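Side-chain contacts in uncharacterized protein (Eubacterium siraeum, PDB 4NZK), which is of unknown function but belongs to the DHHW family of the SGNH hydrolase clan, and may be a hydrolase: residues Asn90-Lys93 / Glu94-Ser98; Glu117-Glu120 / Lys121-Ala124; Lys186-Ser189 / Thr190-Thr193. All blocks are in the same frame, centred on the assembly; numbering follows the deposited sequence.

Interaction 1. Residues Asn90-Lys93 / Glu94-Ser98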
loop_
_atom_site.group_PDB
_atom_site.type_symbol
_atom_site.label_atom_id
_atom_site.label_comp_id
_atom_site.label_asym_id
_atom_site.label_seq_id
_atom_site.Cartn_x
_atom_site.Cartn_y
_atom_site.Cartn_z
ATOM N N ASN A 90 -7.740 15.200 -8.158
ATOM C CA ASN A 90 -8.926 16.017 -8.463
ATOM C C ASN A 90 -9.228 15.975 -9.963
ATOM O O ASN A 90 -10.389 15.881 -10.362
ATOM C CB ASN A 90 -8.729 17.434 -8.005
ATOM C CG ASN A 90 -8.799 17.553 -6.490
ATOM O OD1 ASN A 90 -9.282 16.645 -5.792
ATOM N ND2 ASN A 90 -8.301 18.680 -5.983
ATOM N N GLU A 91 -8.174 16.031 -10.768
ATOM C CA GLU A 91 -8.315 15.967 -12.223
ATOM C C GLU A 91 -8.866 14.615 -12.647
ATOM O O GLU A 91 -9.756 14.541 -13.512
ATOM C CB GLU A 91 -6.975 16.222 -12.913
ATOM C CG GLU A 91 -6.999 16.004 -14.423
ATOM C CD GLU A 91 -7.694 17.118 -15.198
ATOM O OE1 GLU A 91 -8.041 18.164 -14.588
ATOM O OE2 GLU A 91 -7.849 16.962 -16.442
ATOM N N PHE A 92 -8.316 13.544 -12.056
ATOM C CA PHE A 92 -8.804 12.230 -12.352
ATOM C C PHE A 92 -10.300 12.157 -12.054
ATOM O O PHE A 92 -11.078 11.601 -12.849
ATOM C CB PHE A 92 -8.038 11.174 -11.538
ATOM C CG PHE A 92 -8.556 9.786 -11.759
ATOM C CD1 PHE A 92 -8.119 9.024 -12.811
ATOM C CD2 PHE A 92 -9.492 9.262 -10.914
ATOM C CE1 PHE A 92 -8.618 7.750 -13.013
ATOM C CE2 PHE A 92 -10.007 8.011 -11.115
ATOM C CZ PHE A 92 -9.569 7.257 -12.165
ATOM N N LYS A 93 -10.704 12.649 -10.881
ATOM C CA LYS A 93 -12.110 12.613 -10.491
ATOM C C LYS A 93 -12.982 13.410 -11.469
ATOM O O LYS A 93 -14.072 12.955 -11.854
ATOM C CB LYS A 93 -12.283 13.096 -9.062
ATOM C CG LYS A 93 -13.729 13.314 -8.655
ATOM C CD LYS A 93 -14.600 12.067 -8.650
ATOM C CE LYS A 93 -16.051 12.472 -8.361
ATOM N NZ LYS A 93 -16.899 11.263 -8.189
ATOM N N GLU A 94 -12.490 14.578 -11.908
ATOM C CA GLU A 94 -13.260 15.359 -12.888
ATOM C C GLU A 94 -13.471 14.531 -14.177
ATOM O O GLU A 94 -14.525 14.630 -14.814
ATOM C CB GLU A 94 -12.537 16.670 -13.240
ATOM C CG GLU A 94 -12.445 17.726 -12.161
ATOM C CD GLU A 94 -11.477 18.878 -12.522
ATOM O OE1 GLU A 94 -11.025 18.997 -13.697
ATOM O OE2 GLU A 94 -11.126 19.640 -11.601
ATOM N N LYS A 95 -12.441 13.804 -14.591
ATOM C CA LYS A 95 -12.475 12.983 -15.819
ATOM C C LYS A 95 -13.425 11.799 -15.737
ATOM O O LYS A 95 -14.044 11.428 -16.728
ATOM C CB LYS A 95 -11.093 12.447 -16.189
ATOM C CG LYS A 95 -10.063 13.517 -16.486
ATOM C CD LYS A 95 -10.653 14.609 -17.346
ATOM C CE LYS A 95 -9.574 15.595 -17.780
ATOM N NZ LYS A 95 -9.923 16.344 -19.009
ATOM N N VAL A 96 -13.524 11.169 -14.557
ATOM C CA VAL A 96 -14.420 10.025 -14.429
ATOM C C VAL A 96 -15.853 10.402 -14.056
ATOM O O VAL A 96 -16.782 9.648 -14.308
ATOM C CB VAL A 96 -13.856 8.910 -13.533
ATOM C CG1 VAL A 96 -12.541 8.402 -14.084
ATOM C CG2 VAL A 96 -13.702 9.330 -12.064
ATOM N N GLY A 97 -16.038 11.559 -13.435
ATOM C CA GLY A 97 -17.356 12.087 -13.185
ATOM C C GLY A 97 -18.008 11.593 -11.909
ATOM O O GLY A 97 -17.420 10.838 -11.102
ATOM N N SER A 98 -19.247 12.026 -11.717
ATOM C CA SER A 98 -19.966 11.774 -10.469
ATOM C C SER A 98 -20.324 10.324 -10.214
ATOM O O SER A 98 -20.497 9.938 -9.055
ATOM C CB SER A 98 -21.245 12.603 -10.431
ATOM O OG SER A 98 -22.067 12.267 -11.531
HETATM O O HOH W 1 -8.210 19.512 -12.102
#
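The last turns of helix 83-96 carry this contact, where Phe92 meets Val96 one turn on and Lys93 reaches past the helix's C-terminal end. Val96 CG1 lies over one face of the Phe92 ring, 3.7 Å from Phe92 CZ and offset toward the rim. This is a CH-pi contact, 25° off the ring normal. Both residues are buried: they also touch Val102 of strand 101-107 and Ile321 of helix 317-323, and Phe331 packs edge-to-face with the Phe92 ring. Gly97 N closes the helix on Lys93 O at 2.9 Å, and Gly97 then leaves helical angles with positive phi. On the exposed side, one of two Glu91 conformers puts its OE1 3.2 Å from Glu94 OE1. In this conformer a water donates to Glu91 OE1 and to Glu94 OE2, and it may ease the repulsion between the two carboxylates. The Lys93 chain bends at chi2 (64°) and then runs extended. This brings Lys93 NZ to Gly97 O at 3.0 Å, above the carbonyl plane. Lys93 NZ also bonds to Val100 O. The ammonium group thus bonds two carbonyls just past the helix end and would probably offset the negative potential there.

Interaction 2. Residues Glu117-Glu120 / Lys121-Ala124; sequences EGYE and KYNA
Tyr119 and Tyr122 meet across a short 3-10 turn in the loop between helices 111-114 and 126-136. The turn is closed by Tyr122 N, which bonds to Tyr119 O at 2.9 Å with an N-H...O angle of 157°. The donor stands above the carbonyl plane. A weak second bond follows, from Asn123 N to Glu120 O at 3.3 Å. The Tyr122 side chain begins beside Tyr119 O, with Tyr122 CB 3.6 Å from it. Its CG lies anti to the carbonyl carbon, chi1 -56°, and Tyr122 CG is still 4.1 Å from Tyr119 O. At the next atom the ring reaches the other tyrosine: Tyr122 CD2 is 3.9 Å from Tyr119 CD1. The two side chains cross obliquely, with only these ring carbons close, and the contact is apolar. Lys121 CG sits 3.7 Å above the plane of the Tyr122 ring, over its centre. The Glu120 chain bends back at chi2, and Glu120 OE1 takes a weak bond from Gly118 N. Most of the turn is at the surface. Asn123 OD1 bonds to Tyr77 N, and backbone bonds run from Ala124 to Tyr77 and from Glu117 to Pro51. Pro51 lies just ahead of strand 53-59 and Tyr77 just after strand 70-75, so the turn is tied to the chain at both ends of that three-stranded sheet before helix 126-136 begins.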
loop_
_atom_site.group_PDB
_atom_site.type_symbol
_atom_site.label_atom_id
_atom_site.label_comp_id
_atom_site.label_asym_id
_atom_site.label_seq_id
_atom_site.Cartn_x
_atom_site.Cartn_y
_atom_site.Cartn_z
ATOM N N GLU A 117 12.019 8.276 21.702
ATOM C CA GLU A 117 12.136 9.601 22.290
ATOM C C GLU A 117 13.460 10.247 21.899
ATOM O O GLU A 117 14.491 9.575 21.764
ATOM C CB GLU A 117 11.985 9.548 23.813
ATOM C CG GLU A 117 13.147 8.887 24.527
ATOM N N GLY A 118 13.412 11.557 21.687
ATOM C CA GLY A 118 14.622 12.297 21.373
ATOM C C GLY A 118 14.914 12.503 19.908
ATOM O O GLY A 118 15.859 13.199 19.580
ATOM N N TYR A 119 14.100 11.932 19.017
ATOM C CA TYR A 119 14.356 12.093 17.596
ATOM C C TYR A 119 13.375 13.015 16.898
ATOM O O TYR A 119 13.406 13.075 15.676
ATOM C CB TYR A 119 14.368 10.712 16.893
ATOM C CG TYR A 119 15.554 9.889 17.289
ATOM C CD1 TYR A 119 16.766 10.028 16.621
ATOM C CD2 TYR A 119 15.497 9.018 18.365
ATOM C CE1 TYR A 119 17.867 9.283 16.982
ATOM C CE2 TYR A 119 16.597 8.276 18.732
ATOM C CZ TYR A 119 17.784 8.425 18.036
ATOM O OH TYR A 119 18.883 7.686 18.411
ATOM N N GLU A 120 12.551 13.733 17.670
ATOM C CA GLU A 120 11.536 14.638 17.145
ATOM C C GLU A 120 12.117 15.673 16.162
ATOM O O GLU A 120 11.476 15.986 15.148
ATOM C CB GLU A 120 10.774 15.342 18.297
ATOM C CG GLU A 120 9.974 14.399 19.224
ATOM C CD GLU A 120 10.789 13.703 20.335
ATOM O OE1 GLU A 120 12.020 13.921 20.462
ATOM O OE2 GLU A 120 10.192 12.910 21.107
ATOM N N LYS A 121 13.332 16.154 16.423
ATOM C CA LYS A 121 13.950 17.167 15.575
ATOM C C LYS A 121 14.407 16.629 14.193
ATOM O O LYS A 121 14.755 17.409 13.298
ATOM C CB LYS A 121 15.078 17.916 16.332
ATOM C CG LYS A 121 16.373 17.141 16.504
ATOM C CD LYS A 121 17.218 17.694 17.667
ATOM C CE LYS A 121 18.698 17.454 17.468
ATOM N NZ LYS A 121 19.487 17.624 18.726
ATOM N N TYR A 122 14.366 15.299 14.027
ATOM C CA TYR A 122 14.781 14.650 12.796
ATOM C C TYR A 122 13.640 14.043 11.999
ATOM O O TYR A 122 13.888 13.373 11.005
ATOM C CB TYR A 122 15.786 13.533 13.082
ATOM C CG TYR A 122 17.006 13.990 13.843
ATOM C CD1 TYR A 122 17.955 14.826 13.262
ATOM C CD2 TYR A 122 17.216 13.563 15.159
ATOM C CE1 TYR A 122 19.084 15.227 13.978
ATOM C CE2 TYR A 122 18.321 13.962 15.872
ATOM C CZ TYR A 122 19.241 14.801 15.283
ATOM O OH TYR A 122 20.340 15.171 16.039
ATOM N N ASN A 123 12.406 14.311 12.405
ATOM C CA ASN A 123 11.274 13.705 11.741
ATOM C C ASN A 123 10.075 14.637 11.767
ATOM O O ASN A 123 9.671 15.097 12.835
ATOM C CB ASN A 123 10.946 12.423 12.492
ATOM C CG ASN A 123 9.921 11.564 11.781
ATOM O OD1 ASN A 123 10.152 11.119 10.658
ATOM N ND2 ASN A 123 8.818 11.253 12.476
ATOM N N ALA A 124 9.508 14.875 10.594
ATOM C CA ALA A 124 8.326 15.716 10.416
ATOM C C ALA A 124 7.085 14.847 10.606
ATOM O O ALA A 124 7.147 13.626 10.583
ATOM C CB ALA A 124 8.328 16.337 9.017
#

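Interaction 3. Residues Lys186-Ser189 / Thr190-Thr193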
loop_
_atom_site.group_PDB
_atom_site.type_symbol
_atom_site.label_atom_id
_atom_site.label_comp_id
_atom_site.label_asym_id
_atom_site.label_seq_id
_atom_site.Cartn_x
_atom_site.Cartn_y
_atom_site.Cartn_z
ATOM N N LYS A 186 -14.300 -9.040 6.301
ATOM C CA LYS A 186 -14.513 -10.095 7.266
ATOM C C LYS A 186 -13.420 -10.062 8.319
ATOM O O LYS A 186 -12.375 -9.420 8.155
ATOM C CB LYS A 186 -14.518 -11.447 6.571
ATOM C CG LYS A 186 -15.628 -11.630 5.553
ATOM C CD LYS A 186 -15.649 -13.063 5.030
ATOM C CE LYS A 186 -16.675 -13.315 3.957
ATOM N NZ LYS A 186 -18.051 -13.059 4.451
ATOM N N GLU A 187 -13.683 -10.789 9.396
ATOM C CA GLU A 187 -12.732 -10.991 10.455
ATOM C C GLU A 187 -11.471 -11.681 9.931
ATOM O O GLU A 187 -11.543 -12.531 9.054
ATOM C CB GLU A 187 -13.457 -11.850 11.527
ATOM C CG GLU A 187 -14.871 -11.270 11.832
ATOM C CD GLU A 187 -16.280 -11.771 11.165
ATOM O OE1 GLU A 187 -16.837 -11.898 9.965
ATOM O OE2 GLU A 187 -17.044 -11.810 12.139
ATOM N N LEU A 188 -10.310 -11.323 10.488
ATOM C CA LEU A 188 -9.069 -11.963 10.066
ATOM C C LEU A 188 -9.063 -13.478 10.340
ATOM O O LEU A 188 -8.399 -14.264 9.644
ATOM C CB LEU A 188 -7.896 -11.239 10.724
ATOM C CG LEU A 188 -6.602 -11.143 10.011
ATOM C CD1 LEU A 188 -6.689 -10.799 8.528
ATOM C CD2 LEU A 188 -5.702 -10.148 10.732
ATOM N N SER A 189 -9.850 -13.909 11.316
ATOM C CA SER A 189 -9.948 -15.345 11.619
ATOM C C SER A 189 -10.557 -16.165 10.494
ATOM O O SER A 189 -10.409 -17.381 10.466
ATOM C CB SER A 189 -10.745 -15.589 12.900
ATOM O OG SER A 189 -10.105 -15.037 14.024
ATOM N N THR A 190 -11.227 -15.518 9.552
ATOM C CA THR A 190 -11.812 -16.216 8.407
ATOM C C THR A 190 -10.769 -16.519 7.333
ATOM O O THR A 190 -11.026 -17.272 6.371
ATOM C CB THR A 190 -12.971 -15.403 7.748
ATOM O OG1 THR A 190 -12.477 -14.207 7.120
ATOM C CG2 THR A 190 -14.018 -15.053 8.769
ATOM N N TYR A 191 -9.598 -15.900 7.453
ATOM C CA TYR A 191 -8.525 -16.084 6.477
ATOM C C TYR A 191 -7.611 -17.236 6.949
ATOM O O TYR A 191 -7.572 -17.549 8.146
ATOM C CB TYR A 191 -7.683 -14.807 6.419
ATOM C CG TYR A 191 -8.308 -13.559 5.803
ATOM C CD1 TYR A 191 -9.394 -12.916 6.379
ATOM C CD2 TYR A 191 -7.755 -12.990 4.676
ATOM C CE1 TYR A 191 -9.919 -11.781 5.800
ATOM C CE2 TYR A 191 -8.300 -11.853 4.104
ATOM C CZ TYR A 191 -9.362 -11.252 4.673
ATOM O OH TYR A 191 -9.869 -10.110 4.073
ATOM N N LYS A 192 -6.859 -17.818 6.019
ATOM C CA LYS A 192 -5.796 -18.775 6.341
ATOM C C LYS A 192 -4.518 -17.994 6.569
ATOM O O LYS A 192 -4.074 -17.222 5.716
ATOM C CB LYS A 192 -5.597 -19.810 5.223
ATOM C CG LYS A 192 -4.550 -20.866 5.547
ATOM C CD LYS A 192 -4.372 -21.855 4.401
ATOM N N THR A 193 -3.936 -18.177 7.744
ATOM C CA THR A 193 -2.727 -17.493 8.110
ATOM C C THR A 193 -1.519 -18.296 7.640
ATOM O O THR A 193 -1.457 -19.526 7.815
ATOM C CB THR A 193 -2.674 -17.328 9.636
ATOM O OG1 THR A 193 -3.736 -16.449 10.047
ATOM C CG2 THR A 193 -1.377 -16.694 10.058
HETATM O O HOH W 2 -12.484 -9.549 4.208
HETATM O O HOH W 3 -6.436 -16.408 10.319
#
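Glu187 O is gripped twice by Thr190. The hydroxyl Thr190 OG1 donates to Glu187 O at 2.7 Å, almost straight off the end of the carbonyl, while Thr190 N bonds to Glu187 O at 3.0 Å from well above the carbonyl plane. Thr190 OG1 reaches Glu187 O because chi1 (68°) sets the hydroxyl between the backbone N and the carbonyl carbon. Lys186 CB packs against the same hydroxyl. Replacing Thr190 by a valine would probably leave Glu187 O with only the backbone N of this pair and weaken the hold on the turn. Tyr191 N closes the next step on Leu188 O at 3.0 Å. Leu188 CD1 lies over one face of the Tyr191 ring, 4.2 Å from its centroid, as a CH-pi contact, and Glu187 O lies at the ring edge, in plane. Two waters tie the turn further. Water 2 links Lys186 N to Tyr191 OH, and water 3 donates to Leu188 O and Tyr191 O while accepting from Thr193 OG1. This 3-10 turn leads from the loop after helix 167-180 into strand 192-199. Leu188 packs on Leu168 and Tyr171 of that helix, and both it and Tyr191 touch Tyr223 of the partner strand 218-224.

How the interactions relate
The three contacts follow one another along the chain and lie far apart. The centres of interaction 1 and interaction 2 are 38 Å apart. Those of interaction 1 and interaction 3 are 35 Å apart, and those of interaction 2 and interaction 3 are 37 Å apart. Even the nearest atoms of interaction 1 and interaction 2 are about 23 Å apart, and no contact touches another. Interaction 1 ends a helix beside the seven-stranded mixed sheet, interaction 2 is a surface turn, and interaction 3 opens a strand of the two-stranded sheet. They share local i to i+3 or i to i+4 pairing. No ligand or established active site relates them, and all belong to the DHHW region of the chain.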